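Local coordinates for protein putative phophotriesterase (Proteus mirabilis, PDB 3RHG) that probably hydrolyses ester bonds as a zinc-dependent member of the phosphotriesterase family, binding two divalent metal cations per subunit, at residues Ile54-Cys66 / Ile255-Ala267. Sequence-based numbering, arbitrary orientation.
With BEZ (benzoic acid), chain D.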
loop_
_atom_site.group_PDB
_atom_site.type_symbol
_atom_site.label_atom_id
_atom_site.label_comp_id
_atom_site.label_asym_id
_atom_site.label_seq_id
_atom_site.Cartn_x
_atom_site.Cartn_y
_atom_site.Cartn_z
ATOM N N ILE A 54 -4.008 -2.531 13.429
ATOM C CA ILE A 54 -3.384 -3.783 12.994
ATOM C C ILE A 54 -3.309 -3.912 11.473
ATOM O O ILE A 54 -3.022 -4.981 10.949
ATOM C CB ILE A 54 -3.995 -5.054 13.651
ATOM C CG1 ILE A 54 -5.486 -5.221 13.342
ATOM C CG2 ILE A 54 -3.732 -5.065 15.152
ATOM C CD1 ILE A 54 -5.980 -6.630 13.694
ATOM N N GLN A 55 -3.549 -2.813 10.761
ATOM C CA GLN A 55 -3.319 -2.813 9.308
ATOM C C GLN A 55 -1.900 -3.268 8.964
ATOM O O GLN A 55 -1.680 -3.959 7.963
ATOM C CB GLN A 55 -3.556 -1.420 8.717
ATOM C CG GLN A 55 -5.016 -1.042 8.625
ATOM C CD GLN A 55 -5.755 -1.753 7.490
ATOM O OE1 GLN A 55 -5.166 -2.500 6.696
ATOM N NE2 GLN A 55 -7.053 -1.507 7.405
ATOM N N TRP A 56 -0.938 -2.839 9.777
ATOM C CA TRP A 56 0.466 -3.167 9.553
ATOM C C TRP A 56 0.625 -4.668 9.287
ATOM O O TRP A 56 1.451 -5.081 8.463
ATOM C CB TRP A 56 1.342 -2.730 10.747
ATOM C CG TRP A 56 0.999 -3.416 12.065
ATOM C CD1 TRP A 56 0.217 -2.922 13.070
ATOM C CD2 TRP A 56 1.447 -4.708 12.511
ATOM N NE1 TRP A 56 0.133 -3.828 14.105
ATOM C CE2 TRP A 56 0.881 -4.929 13.790
ATOM C CE3 TRP A 56 2.275 -5.699 11.956
ATOM C CZ2 TRP A 56 1.112 -6.096 14.518
ATOM C CZ3 TRP A 56 2.503 -6.861 12.688
ATOM C CH2 TRP A 56 1.917 -7.048 13.948
ATOM N N GLY A 57 -0.180 -5.469 9.977
ATOM C CA GLY A 57 -0.081 -6.924 9.894
ATOM C C GLY A 57 -1.077 -7.563 8.941
ATOM O O GLY A 57 -0.744 -8.536 8.246
ATOM N N LEU A 58 -2.309 -7.045 8.929
ATOM C CA LEU A 58 -3.354 -7.624 8.098
ATOM C C LEU A 58 -3.015 -7.479 6.615
ATOM O O LEU A 58 -3.486 -8.252 5.785
ATOM C CB LEU A 58 -4.709 -6.970 8.389
ATOM C CG LEU A 58 -5.299 -7.272 9.774
ATOM C CD1 LEU A 58 -6.580 -6.464 10.001
ATOM C CD2 LEU A 58 -5.549 -8.775 9.959
ATOM N N LYS A 59 -2.202 -6.484 6.270
ATOM C CA LYS A 59 -1.788 -6.280 4.885
ATOM C C LYS A 59 -0.851 -7.371 4.372
ATOM O O LYS A 59 -0.568 -7.419 3.168
ATOM C CB LYS A 59 -1.147 -4.902 4.693
ATOM C CG LYS A 59 -2.164 -3.778 4.545
ATOM C CD LYS A 59 -1.491 -2.445 4.231
ATOM C CE LYS A 59 -2.518 -1.319 4.185
ATOM N NZ LYS A 59 -3.643 -1.599 3.245
ATOM N N TYR A 60 -0.389 -8.243 5.277
ATOM C CA TYR A 60 0.514 -9.358 4.925
ATOM C C TYR A 60 -0.051 -10.732 5.285
ATOM O O TYR A 60 0.363 -11.737 4.724
ATOM C CB TYR A 60 1.967 -9.120 5.443
ATOM C CG TYR A 60 2.493 -7.921 4.724
ATOM C CD1 TYR A 60 3.038 -8.038 3.436
ATOM C CD2 TYR A 60 2.284 -6.649 5.234
ATOM C CE1 TYR A 60 3.430 -6.911 2.721
ATOM C CE2 TYR A 60 2.668 -5.522 4.517
ATOM C CZ TYR A 60 3.229 -5.659 3.269
ATOM O OH TYR A 60 3.572 -4.532 2.558
ATOM N N ASP A 61 -1.015 -10.769 6.206
ATOM C CA ASP A 61 -1.637 -12.031 6.588
ATOM C C ASP A 61 -3.100 -11.779 6.926
ATOM O O ASP A 61 -3.517 -11.851 8.086
ATOM C CB ASP A 61 -0.866 -12.653 7.754
ATOM C CG ASP A 61 -1.160 -14.134 7.927
ATOM O OD1 ASP A 61 -2.092 -14.638 7.263
ATOM O OD2 ASP A 61 -0.465 -14.785 8.742
ATOM N N PRO A 62 -3.893 -11.430 5.899
ATOM C CA PRO A 62 -5.289 -11.069 6.141
ATOM C C PRO A 62 -6.147 -12.228 6.656
ATOM O O PRO A 62 -7.083 -12.010 7.440
ATOM C CB PRO A 62 -5.786 -10.650 4.744
ATOM C CG PRO A 62 -4.836 -11.350 3.768
ATOM C CD PRO A 62 -3.511 -11.280 4.478
ATOM N N TYR A 63 -5.833 -13.445 6.219
ATOM C CA TYR A 63 -6.735 -14.583 6.407
ATOM C C TYR A 63 -6.589 -15.284 7.753
ATOM O O TYR A 63 -7.373 -16.187 8.062
ATOM C CB TYR A 63 -6.528 -15.611 5.289
ATOM C CG TYR A 63 -6.849 -15.114 3.888
ATOM C CD1 TYR A 63 -7.826 -14.144 3.665
ATOM C CD2 TYR A 63 -6.182 -15.633 2.783
ATOM C CE1 TYR A 63 -8.128 -13.709 2.378
ATOM C CE2 TYR A 63 -6.474 -15.205 1.483
ATOM C CZ TYR A 63 -7.441 -14.243 1.284
ATOM O OH TYR A 63 -7.707 -13.827 -0.007
ATOM N N CYS A 64 -5.609 -14.883 8.558
ATOM C CA CYS A 64 -5.398 -15.526 9.870
ATOM C C CYS A 64 -6.238 -14.866 10.965
ATOM O O CYS A 64 -6.335 -15.374 12.080
ATOM C CB CYS A 64 -3.923 -15.489 10.278
ATOM S SG CYS A 64 -3.361 -13.862 10.888
ATOM N N CYS A 65 -6.833 -13.722 10.646
ATOM C CA CYS A 65 -7.573 -12.937 11.641
ATOM C C CYS A 65 -9.070 -13.273 11.574
ATOM O O CYS A 65 -9.756 -12.924 10.617
ATOM C CB CYS A 65 -7.332 -11.439 11.403
ATOM S SG CYS A 65 -8.300 -10.314 12.420
ATOM N N CYS A 66 -9.591 -13.939 12.593
ATOM C CA CYS A 66 -10.981 -14.394 12.568
ATOM C C CYS A 66 -11.981 -13.273 12.286
ATOM O O CYS A 66 -12.889 -13.420 11.469
ATOM C CB CYS A 66 -11.333 -15.075 13.892
ATOM S SG CYS A 66 -10.307 -16.500 14.266
ATOM N N ILE A 255 -9.008 -2.564 -7.148
ATOM C CA ILE A 255 -8.401 -1.242 -7.104
ATOM C C ILE A 255 -8.381 -0.738 -5.682
ATOM O O ILE A 255 -9.437 -0.600 -5.054
ATOM C CB ILE A 255 -9.144 -0.269 -8.059
ATOM C CG1 ILE A 255 -8.930 -0.733 -9.505
ATOM C CG2 ILE A 255 -8.641 1.197 -7.884
ATOM C CD1 ILE A 255 -9.764 0.032 -10.523
ATOM N N GLY A 256 -7.177 -0.460 -5.174
ATOM C CA GLY A 256 -7.000 -0.087 -3.781
ATOM C C GLY A 256 -7.049 -1.249 -2.797
ATOM O O GLY A 256 -7.178 -1.034 -1.576
ATOM N N LEU A 257 -6.892 -2.478 -3.295
ATOM C CA LEU A 257 -6.912 -3.622 -2.397
ATOM C C LEU A 257 -5.730 -3.553 -1.384
ATOM O O LEU A 257 -5.912 -3.699 -0.160
ATOM C CB LEU A 257 -6.937 -4.923 -3.220
ATOM C CG LEU A 257 -6.802 -6.233 -2.440
ATOM C CD1 LEU A 257 -8.030 -6.401 -1.630
ATOM C CD2 LEU A 257 -6.618 -7.382 -3.384
ATOM N N ASP A 258 -4.532 -3.310 -1.891
ATOM C CA ASP A 258 -3.359 -2.978 -1.061
ATOM C C ASP A 258 -3.030 -4.063 -0.048
ATOM O O ASP A 258 -2.717 -3.765 1.115
ATOM C CB ASP A 258 -3.534 -1.644 -0.320
ATOM C CG ASP A 258 -3.606 -0.424 -1.253
ATOM O OD1 ASP A 258 -3.446 -0.536 -2.502
ATOM O OD2 ASP A 258 -3.820 0.679 -0.709
ATOM N N ILE A 259 -3.086 -5.317 -0.485
ATOM C CA ILE A 259 -2.831 -6.452 0.412
ATOM C C ILE A 259 -1.897 -7.411 -0.295
ATOM O O ILE A 259 -1.963 -7.585 -1.525
ATOM C CB ILE A 259 -4.142 -7.193 0.770
ATOM C CG1 ILE A 259 -5.098 -6.282 1.545
ATOM C CG2 ILE A 259 -3.866 -8.462 1.573
ATOM C CD1 ILE A 259 -6.515 -6.907 1.750
ATOM N N SER A 260 -1.012 -8.022 0.488
ATOM C CA SER A 260 -0.162 -9.087 -0.008
ATOM C C SER A 260 -0.604 -10.404 0.641
ATOM O O SER A 260 -0.738 -10.496 1.867
ATOM C CB SER A 260 1.309 -8.771 0.286
ATOM O OG SER A 260 1.682 -7.494 -0.234
ATOM N N PHE A 261 -0.830 -11.410 -0.186
ATOM C CA PHE A 261 -1.272 -12.697 0.299
ATOM C C PHE A 261 -0.076 -13.645 0.411
ATOM O O PHE A 261 0.827 -13.634 -0.432
ATOM C CB PHE A 261 -2.378 -13.227 -0.618
ATOM C CG PHE A 261 -3.546 -12.296 -0.712
ATOM C CD1 PHE A 261 -4.559 -12.337 0.237
ATOM C CD2 PHE A 261 -3.597 -11.326 -1.715
ATOM C CE1 PHE A 261 -5.621 -11.460 0.172
ATOM C CE2 PHE A 261 -4.658 -10.435 -1.786
ATOM C CZ PHE A 261 -5.673 -10.493 -0.854
ATOM N N PRO A 262 -0.038 -14.439 1.477
ATOM C CA PRO A 262 1.129 -15.300 1.647
ATOM C C PRO A 262 1.340 -16.287 0.488
ATOM O O PRO A 262 2.479 -16.638 0.183
ATOM C CB PRO A 262 0.842 -16.033 2.951
ATOM C CG PRO A 262 -0.086 -15.121 3.715
ATOM C CD PRO A 262 -0.823 -14.271 2.709
ATOM N N LYS A 263 0.253 -16.719 -0.144
ATOM C CA LYS A 263 0.353 -17.559 -1.340
ATOM C C LYS A 263 -0.050 -16.810 -2.605
ATOM O O LYS A 263 0.740 -16.052 -3.175
ATOM C CB LYS A 263 -0.519 -18.807 -1.215
ATOM C CG LYS A 263 -0.084 -19.780 -0.145
ATOM C CD LYS A 263 -0.841 -19.544 1.145
ATOM C CE LYS A 263 -0.890 -20.794 1.992
ATOM N NZ LYS A 263 -1.790 -20.605 3.152
ATOM N N GLU A 264 -1.287 -17.036 -3.039
ATOM C CA GLU A 264 -1.781 -16.481 -4.294
ATOM C C GLU A 264 -0.792 -15.522 -4.940
ATOM O O GLU A 264 -0.336 -15.747 -6.064
ATOM C CB GLU A 264 -3.137 -15.795 -4.100
ATOM C CG GLU A 264 -3.566 -15.654 -2.650
ATOM C CD GLU A 264 -4.156 -16.943 -2.106
ATOM O OE1 GLU A 264 -4.321 -17.893 -2.902
ATOM O OE2 GLU A 264 -4.459 -17.005 -0.894
ATOM N N GLY A 265 -0.470 -14.451 -4.223
ATOM C CA GLY A 265 0.377 -13.395 -4.758
ATOM C C GLY A 265 0.052 -12.044 -4.141
ATOM O O GLY A 265 -0.864 -11.927 -3.317
ATOM N N ALA A 266 0.815 -11.027 -4.529
ATOM C CA ALA A 266 0.627 -9.683 -4.006
ATOM C C ALA A 266 -0.239 -8.891 -4.962
ATOM O O ALA A 266 -0.226 -9.125 -6.175
ATOM C CB ALA A 266 1.975 -8.989 -3.803
ATOM N N ALA A 267 -0.995 -7.942 -4.426
ATOM C CA ALA A 267 -1.952 -7.248 -5.289
ATOM C C ALA A 267 -1.224 -6.158 -6.064
ATOM O O ALA A 267 -0.355 -5.492 -5.486
ATOM C CB ALA A 267 -3.089 -6.651 -4.463
HETATM C C BEZ D . -7.867 -14.549 -4.863
HETATM O O1 BEZ D . -8.126 -15.165 -5.919
HETATM O O2 BEZ D . -7.286 -15.145 -3.925
HETATM C C1 BEZ D . -8.239 -13.109 -4.708
HETATM C C2 BEZ D . -9.011 -12.459 -5.674
HETATM C C3 BEZ D . -9.359 -11.120 -5.500
HETATM C C4 BEZ D . -8.919 -10.426 -4.380
HETATM C C5 BEZ D . -8.139 -11.075 -3.428
HETATM C C6 BEZ D . -7.798 -12.417 -3.581
HETATM O O HOH W 1 -4.321 0.687 1.902
HETATM O O HOH W 2 0.341 -5.347 1.138
HETATM O O HOH W 3 4.250 -5.182 -0.496
#
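Tyr63 brings its CZ-OH end obliquely to the CD1-CE1 part of the Phe261 ring: the planes are 31° apart, the centroids 5.3 Å, an oblique pairing. Tyr63 CZ lies 3.5 Å from Phe261 CE1, while benzoic acid lies over a face of Phe261, its C5 3.6 Å from Phe261 CZ. One ring thus meets Tyr63 through CD1 and CE1 and the ligand through CE2 and CZ. Pro62 CG, over one face of the Tyr63 ring and offset toward its rim, packs against both Phe261 CD1 (3.7 Å) and Ile259 CG2, and the Pro62 and Phe261 side chains cross at about a right angle.

The backbones join where Ser260 N donates to Lys59 O, 2.8 Å and nearly straight at 171°. Lys59 and Asp258 run side by side, pointing the same way. With CG anti to the carbonyl carbon (chi1 -81°) and a bend at chi4, the lysine, in the conformer described here, brings NZ to Asp258 O at 3.2 Å; its link to the carboxylate runs through a water bonded to NZ and OD2, and Asn307 also holds OD2. Ser260 OG, likewise in one of two conformers, approaches Tyr60 CE1 obliquely, at 3.5 Å.

Segment 255-267 belongs to the loop between strand 249-252 and helix 270-282 of the (beta/alpha)8, or TIM, barrel of the metallo-dependent hydrolases, and meets the excursion between strands 19-24 and 89-94 that carries helix 55-58. Together they form one wall of the benzoate pocket beside the two-zinc site, while Val270 and Met271 of the second subunit pack on Tyr60 and Ser260.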